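Local coordinates for pngf-ii (Elizabethkingia meningoseptica, PDB 4R4X), which acts as a peptide:N-glycosidase, removing N-linked glycans from glycoproteins, at residues N442-D447 against H509-K514; P381-T386 against V406-I411. All blocks are in the same frame, centred on the assembly; numbering follows the deposited sequence.

Contact 1 of 2, residues N442-D447 against H509-K514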
loop_
_atom_site.group_PDB
_atom_site.type_symbol
_atom_site.label_atom_id
_atom_site.label_comp_id
_atom_site.label_asym_id
_atom_site.label_seq_id
_atom_site.Cartn_x
_atom_site.Cartn_y
_atom_site.Cartn_z
ATOM N N ASN A 442 10.225 1.260 -28.082
ATOM C CA ASN A 442 10.530 -0.078 -27.562
ATOM C C ASN A 442 9.644 -1.067 -28.324
ATOM O O ASN A 442 8.414 -0.907 -28.346
ATOM C CB ASN A 442 10.193 -0.232 -26.051
ATOM C CG ASN A 442 11.145 0.511 -25.110
ATOM O OD1 ASN A 442 11.395 0.057 -23.982
ATOM N ND2 ASN A 442 11.640 1.657 -25.532
ATOM N N SER A 443 10.243 -2.102 -28.895
ATOM C CA SER A 443 9.516 -3.132 -29.646
ATOM C C SER A 443 9.654 -4.488 -28.946
ATOM O O SER A 443 10.744 -4.934 -28.655
ATOM C CB SER A 443 10.064 -3.228 -31.063
ATOM O OG SER A 443 9.799 -2.032 -31.786
ATOM N N ILE A 444 8.527 -5.129 -28.679
ATOM C CA ILE A 444 8.484 -6.426 -28.007
ATOM C C ILE A 444 8.012 -7.495 -29.014
ATOM O O ILE A 444 6.957 -7.354 -29.647
ATOM C CB ILE A 444 7.537 -6.390 -26.793
ATOM C CG1 ILE A 444 8.089 -5.489 -25.664
ATOM C CG2 ILE A 444 7.342 -7.785 -26.211
ATOM C CD1 ILE A 444 8.074 -4.023 -25.992
ATOM N N TYR A 445 8.797 -8.559 -29.136
ATOM C CA TYR A 445 8.493 -9.675 -30.018
ATOM C C TYR A 445 8.182 -10.937 -29.209
ATOM O O TYR A 445 8.799 -11.187 -28.157
ATOM C CB TYR A 445 9.701 -9.943 -30.914
ATOM C CG TYR A 445 10.074 -8.814 -31.840
ATOM C CD1 TYR A 445 10.691 -7.669 -31.363
ATOM C CD2 TYR A 445 9.845 -8.910 -33.214
ATOM C CE1 TYR A 445 11.042 -6.643 -32.217
ATOM C CE2 TYR A 445 10.221 -7.894 -34.072
ATOM C CZ TYR A 445 10.807 -6.758 -33.555
ATOM O OH TYR A 445 11.158 -5.729 -34.395
ATOM N N LEU A 446 7.228 -11.723 -29.695
ATOM C CA LEU A 446 6.885 -13.026 -29.131
ATOM C C LEU A 446 7.077 -14.060 -30.259
ATOM O O LEU A 446 6.473 -13.933 -31.304
ATOM C CB LEU A 446 5.424 -13.045 -28.685
ATOM C CG LEU A 446 4.869 -14.404 -28.255
ATOM C CD1 LEU A 446 5.570 -14.899 -27.009
ATOM C CD2 LEU A 446 3.363 -14.331 -28.075
ATOM N N ASP A 447 7.957 -15.028 -30.036
ATOM C CA ASP A 447 8.228 -16.076 -31.007
ATOM C C ASP A 447 8.561 -15.503 -32.359
ATOM O O ASP A 447 8.050 -15.969 -33.377
ATOM C CB ASP A 447 7.051 -17.040 -31.072
ATOM C CG ASP A 447 6.842 -17.759 -29.761
ATOM O OD1 ASP A 447 7.869 -18.111 -29.162
ATOM O OD2 ASP A 447 5.686 -17.972 -29.322
ATOM N N HIS A 509 9.087 -21.007 -26.004
ATOM C CA HIS A 509 8.759 -19.693 -26.522
ATOM C C HIS A 509 9.960 -18.786 -26.392
ATOM O O HIS A 509 10.881 -19.059 -25.620
ATOM C CB HIS A 509 7.566 -19.100 -25.762
ATOM C CG HIS A 509 6.283 -19.830 -26.000
ATOM N ND1 HIS A 509 5.485 -19.603 -27.105
ATOM C CD2 HIS A 509 5.661 -20.790 -25.278
ATOM C CE1 HIS A 509 4.437 -20.400 -27.062
ATOM N NE2 HIS A 509 4.522 -21.135 -25.967
ATOM N N THR A 510 9.971 -17.720 -27.170
ATOM C CA THR A 510 10.982 -16.677 -27.060
ATOM C C THR A 510 10.342 -15.304 -26.932
ATOM O O THR A 510 9.295 -15.015 -27.543
ATOM C CB THR A 510 11.904 -16.641 -28.285
ATOM O OG1 THR A 510 11.139 -16.281 -29.448
ATOM C CG2 THR A 510 12.619 -17.978 -28.465
ATOM N N ILE A 511 10.922 -14.457 -26.109
ATOM C CA ILE A 511 10.489 -13.072 -26.083
ATOM C C ILE A 511 11.728 -12.258 -26.397
ATOM O O ILE A 511 12.835 -12.618 -25.985
ATOM C CB ILE A 511 9.846 -12.680 -24.752
ATOM C CG1 ILE A 511 8.450 -13.286 -24.646
ATOM C CG2 ILE A 511 9.729 -11.156 -24.645
ATOM C CD1 ILE A 511 7.811 -13.216 -23.255
ATOM N N GLN A 512 11.545 -11.181 -27.148
ATOM C CA GLN A 512 12.651 -10.317 -27.518
ATOM C C GLN A 512 12.286 -8.838 -27.402
ATOM O O GLN A 512 11.173 -8.455 -27.721
ATOM C CB GLN A 512 13.099 -10.629 -28.929
ATOM C CG GLN A 512 14.284 -9.780 -29.372
ATOM C CD GLN A 512 14.775 -10.161 -30.744
ATOM O OE1 GLN A 512 15.985 -10.162 -31.013
ATOM N NE2 GLN A 512 13.851 -10.487 -31.612
ATOM N N VAL A 513 13.228 -8.036 -26.906
ATOM C CA VAL A 513 13.068 -6.576 -26.852
ATOM C C VAL A 513 14.137 -5.919 -27.684
ATOM O O VAL A 513 15.312 -6.226 -27.524
ATOM C CB VAL A 513 13.186 -6.026 -25.421
ATOM C CG1 VAL A 513 12.963 -4.511 -25.389
ATOM C CG2 VAL A 513 12.185 -6.739 -24.535
ATOM N N LYS A 514 13.715 -5.002 -28.552
ATOM C CA LYS A 514 14.611 -4.217 -29.383
ATOM C C LYS A 514 14.300 -2.740 -29.119
ATOM O O LYS A 514 13.130 -2.369 -29.029
ATOM C CB LYS A 514 14.371 -4.490 -30.869
ATOM C CG LYS A 514 14.648 -5.917 -31.325
ATOM C CD LYS A 514 14.600 -6.019 -32.846
ATOM C CE LYS A 514 14.663 -7.459 -33.315
ATOM N NZ LYS A 514 14.565 -7.506 -34.792
HETATM O O HOH W 1 12.028 -0.524 -31.593
#

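Contact 2 of 2, residues P381-T386 against V406-I411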
loop_
_atom_site.group_PDB
_atom_site.type_symbol
_atom_site.label_atom_id
_atom_site.label_comp_id
_atom_site.label_asym_id
_atom_site.label_seq_id
_atom_site.Cartn_x
_atom_site.Cartn_y
_atom_site.Cartn_z
ATOM N N PRO A 381 9.794 -14.600 -14.098
ATOM C CA PRO A 381 10.701 -13.512 -14.470
ATOM C C PRO A 381 11.560 -13.934 -15.660
ATOM O O PRO A 381 12.240 -14.947 -15.569
ATOM C CB PRO A 381 11.583 -13.336 -13.235
ATOM C CG PRO A 381 11.551 -14.657 -12.535
ATOM C CD PRO A 381 10.185 -15.254 -12.834
ATOM N N VAL A 382 11.510 -13.186 -16.759
ATOM C CA VAL A 382 12.181 -13.591 -17.996
ATOM C C VAL A 382 13.425 -12.765 -18.291
ATOM O O VAL A 382 14.412 -13.299 -18.765
ATOM C CB VAL A 382 11.217 -13.625 -19.201
ATOM C CG1 VAL A 382 10.230 -14.774 -19.047
ATOM C CG2 VAL A 382 10.453 -12.338 -19.356
ATOM N N PHE A 383 13.402 -11.470 -17.967
ATOM C CA PHE A 383 14.598 -10.658 -18.092
ATOM C C PHE A 383 14.566 -9.485 -17.136
ATOM O O PHE A 383 13.506 -9.066 -16.657
ATOM C CB PHE A 383 14.819 -10.155 -19.526
ATOM C CG PHE A 383 13.691 -9.334 -20.079
ATOM C CD1 PHE A 383 13.671 -7.968 -19.931
ATOM C CD2 PHE A 383 12.691 -9.935 -20.835
ATOM C CE1 PHE A 383 12.628 -7.215 -20.442
ATOM C CE2 PHE A 383 11.653 -9.190 -21.376
ATOM C CZ PHE A 383 11.621 -7.828 -21.169
ATOM N N ASN A 384 15.756 -8.968 -16.867
ATOM C CA ASN A 384 15.928 -7.740 -16.099
ATOM C C ASN A 384 17.304 -7.180 -16.398
ATOM O O ASN A 384 18.314 -7.768 -15.992
ATOM C CB ASN A 384 15.787 -8.014 -14.613
ATOM C CG ASN A 384 15.590 -6.740 -13.808
ATOM O OD1 ASN A 384 16.010 -5.647 -14.205
ATOM N ND2 ASN A 384 14.915 -6.875 -12.676
ATOM N N THR A 385 17.343 -6.072 -17.136
ATOM C CA THR A 385 18.595 -5.441 -17.481
ATOM C C THR A 385 19.056 -4.420 -16.463
ATOM O O THR A 385 20.175 -3.963 -16.549
ATOM C CB THR A 385 18.558 -4.743 -18.855
ATOM O OG1 THR A 385 17.735 -3.565 -18.796
ATOM C CG2 THR A 385 18.036 -5.714 -19.941
ATOM N N THR A 386 18.202 -4.065 -15.512
ATOM C CA THR A 386 18.540 -3.038 -14.535
ATOM C C THR A 386 19.728 -3.463 -13.659
ATOM O O THR A 386 19.651 -4.471 -12.942
ATOM C CB THR A 386 17.334 -2.712 -13.639
ATOM O OG1 THR A 386 16.199 -2.343 -14.444
ATOM C CG2 THR A 386 17.669 -1.562 -12.667
ATOM N N VAL A 406 17.610 -7.787 -26.298
ATOM C CA VAL A 406 17.518 -8.802 -25.257
ATOM C C VAL A 406 16.587 -9.901 -25.777
ATOM O O VAL A 406 15.457 -9.644 -26.116
ATOM C CB VAL A 406 16.930 -8.244 -23.937
ATOM C CG1 VAL A 406 16.554 -9.391 -23.019
ATOM C CG2 VAL A 406 17.930 -7.332 -23.254
ATOM N N GLU A 407 17.071 -11.124 -25.813
ATOM C CA GLU A 407 16.310 -12.239 -26.363
ATOM C C GLU A 407 16.404 -13.355 -25.363
ATOM O O GLU A 407 17.512 -13.697 -24.924
ATOM C CB GLU A 407 16.896 -12.652 -27.717
ATOM C CG GLU A 407 16.230 -13.863 -28.344
ATOM C CD GLU A 407 16.569 -13.988 -29.825
ATOM O OE1 GLU A 407 15.636 -14.242 -30.622
ATOM O OE2 GLU A 407 17.746 -13.769 -30.181
ATOM N N VAL A 408 15.250 -13.887 -24.968
ATOM C CA VAL A 408 15.157 -14.931 -23.954
ATOM C C VAL A 408 14.265 -16.077 -24.466
ATOM O O VAL A 408 13.214 -15.817 -25.053
ATOM C CB VAL A 408 14.545 -14.350 -22.657
ATOM C CG1 VAL A 408 14.693 -15.305 -21.486
ATOM C CG2 VAL A 408 15.182 -13.007 -22.325
ATOM N N ASP A 409 14.678 -17.313 -24.207
ATOM C CA ASP A 409 13.938 -18.527 -24.529
ATOM C C ASP A 409 13.509 -19.096 -23.169
ATOM O O ASP A 409 14.289 -19.057 -22.228
ATOM C CB ASP A 409 14.889 -19.512 -25.267
ATOM C CG ASP A 409 14.197 -20.772 -25.777
ATOM O OD1 ASP A 409 13.004 -20.710 -26.138
ATOM O OD2 ASP A 409 14.864 -21.845 -25.866
ATOM N N PHE A 410 12.288 -19.626 -23.081
ATOM C CA PHE A 410 11.779 -20.277 -21.868
ATOM C C PHE A 410 10.783 -21.380 -22.248
ATOM O O PHE A 410 10.259 -21.415 -23.373
ATOM C CB PHE A 410 11.099 -19.262 -20.940
ATOM C CG PHE A 410 10.017 -18.469 -21.606
ATOM C CD1 PHE A 410 10.324 -17.305 -22.295
ATOM C CD2 PHE A 410 8.697 -18.894 -21.571
ATOM C CE1 PHE A 410 9.343 -16.577 -22.920
ATOM C CE2 PHE A 410 7.715 -18.173 -22.208
ATOM C CZ PHE A 410 8.043 -17.012 -22.884
ATOM N N ILE A 411 10.507 -22.256 -21.302
ATOM C CA ILE A 411 9.637 -23.408 -21.549
ATOM C C ILE A 411 8.432 -23.363 -20.650
ATOM O O ILE A 411 8.562 -23.249 -19.431
ATOM C CB ILE A 411 10.398 -24.725 -21.301
ATOM C CG1 ILE A 411 11.602 -24.817 -22.237
ATOM C CG2 ILE A 411 9.480 -25.921 -21.523
ATOM C CD1 ILE A 411 12.652 -25.827 -21.799
#

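Contact 1 of 2, residues N442-D447 against H509-K514
Ser443 and Lys514 pair through two backbone hydrogen bonds, Ser443 N to Lys514 O (2.9 Å) and Lys514 N to Ser443 O, and Tyr445 and Gln512 repeat the exchange. These hydrogen-bonded pairs alternate with the non-hydrogen-bonded pairs Ile444–Val513 and Leu446–Ile511, whose side chains form the apolar face. Leu446 CD1 lies 4.1 Å from Ile511 CG1, and Ile444 CG1 is 4.4 Å from Val513 CG2. Leu421 and Tyr423 of strand 416-428, in another sheet, pack on Ile444, and Tyr423 also on Val513, consistent with a jelly-roll beta sandwich as in PNGase F. The opposite face, carrying Ser443, Tyr445, Gln512 and Lys514, is partly exposed. Tyr445 CG, anti to its carbonyl carbon (chi1 -63°), carries the ring beside the extended Lys514 chain, which crosses at about a right angle, CE 4.3 Å from the ring centroid in an off-centre CH-pi contact; NZ salt-bridges Asp403. A water bonds Ser443 OG (2.7 Å) and, weakly, Lys514 O. At the exposed end Asp447 OD1 takes Thr510 N (2.9 Å), while OD2, 2° out of the imidazole plane, accepts His509 ND1 (2.8 Å) through its syn lone pair; His509 NE2 bonds Asn505 O, engaging both ring nitrogens.

Contact 2 of 2, residues P381-T386 against V406-I411
A chi1 of 54° sets Phe410 CG between its backbone N and carbonyl carbon, and the ring turns one face to Val382; CG1 of that valine, anti to the carbonyl carbon (chi1 -70°), comes to 4.1 Å from Phe410 CD1. Phe383 adopts a similar first torsion (58°); its CB, 4.0 Å from Val406 CG1, and the root of its ring, CG, both meet that methyl, which lies oblique to the ring. The same CB also approaches Val408 CG2, a less certain contact because that valine has two conformers. Further along, methyl meets methyl: Thr385 CG2 is 3.7 Å from Val406 CG2. Thr385 OG1 is turned to Val530 N and Trp528 O, its hydrogen-bond partners, while CG2, anti to the carbonyl carbon, faces Val406. An Asx turn, Asn384 OD1 to Thr386 N, brackets Thr385. No hydrogen bond joins the two segments; their axes approach only to 7.5 Å, and every touching residue is buried. Val382 and Phe383 both face Gly532 of strand 527-537 in a classic beta bulge. Strands 378-384 and 406-412 are each an edge strand of their own antiparallel sheet, and their side-chain packing is that of facing layers in a beta sandwich, consistent with the jelly-roll fold of PNGase F.

Overall arrangement
Strands 507-514 and 406-412 are neighbours in one sheet, so the two contacts share it and their centres lie about 10 Å apart. Probable hydrogen bonds connect them directly, Val513 N to Val406 O (2.9 Å) and Ile511 N to Val408 O. Contact 1 lies within the sheet: five backbone-to-backbone hydrogen bonds run between its segments, and one face and one end are polar and partly open to solvent. Contact 2 joins that sheet to an edge strand (378-384) of a different one; it is fully buried, and methyl groups meet one another, a phenyl face and a benzylic CB without a hydrogen bond. The covered face of contact 1 and contact 2 meet at Val513 and Phe383.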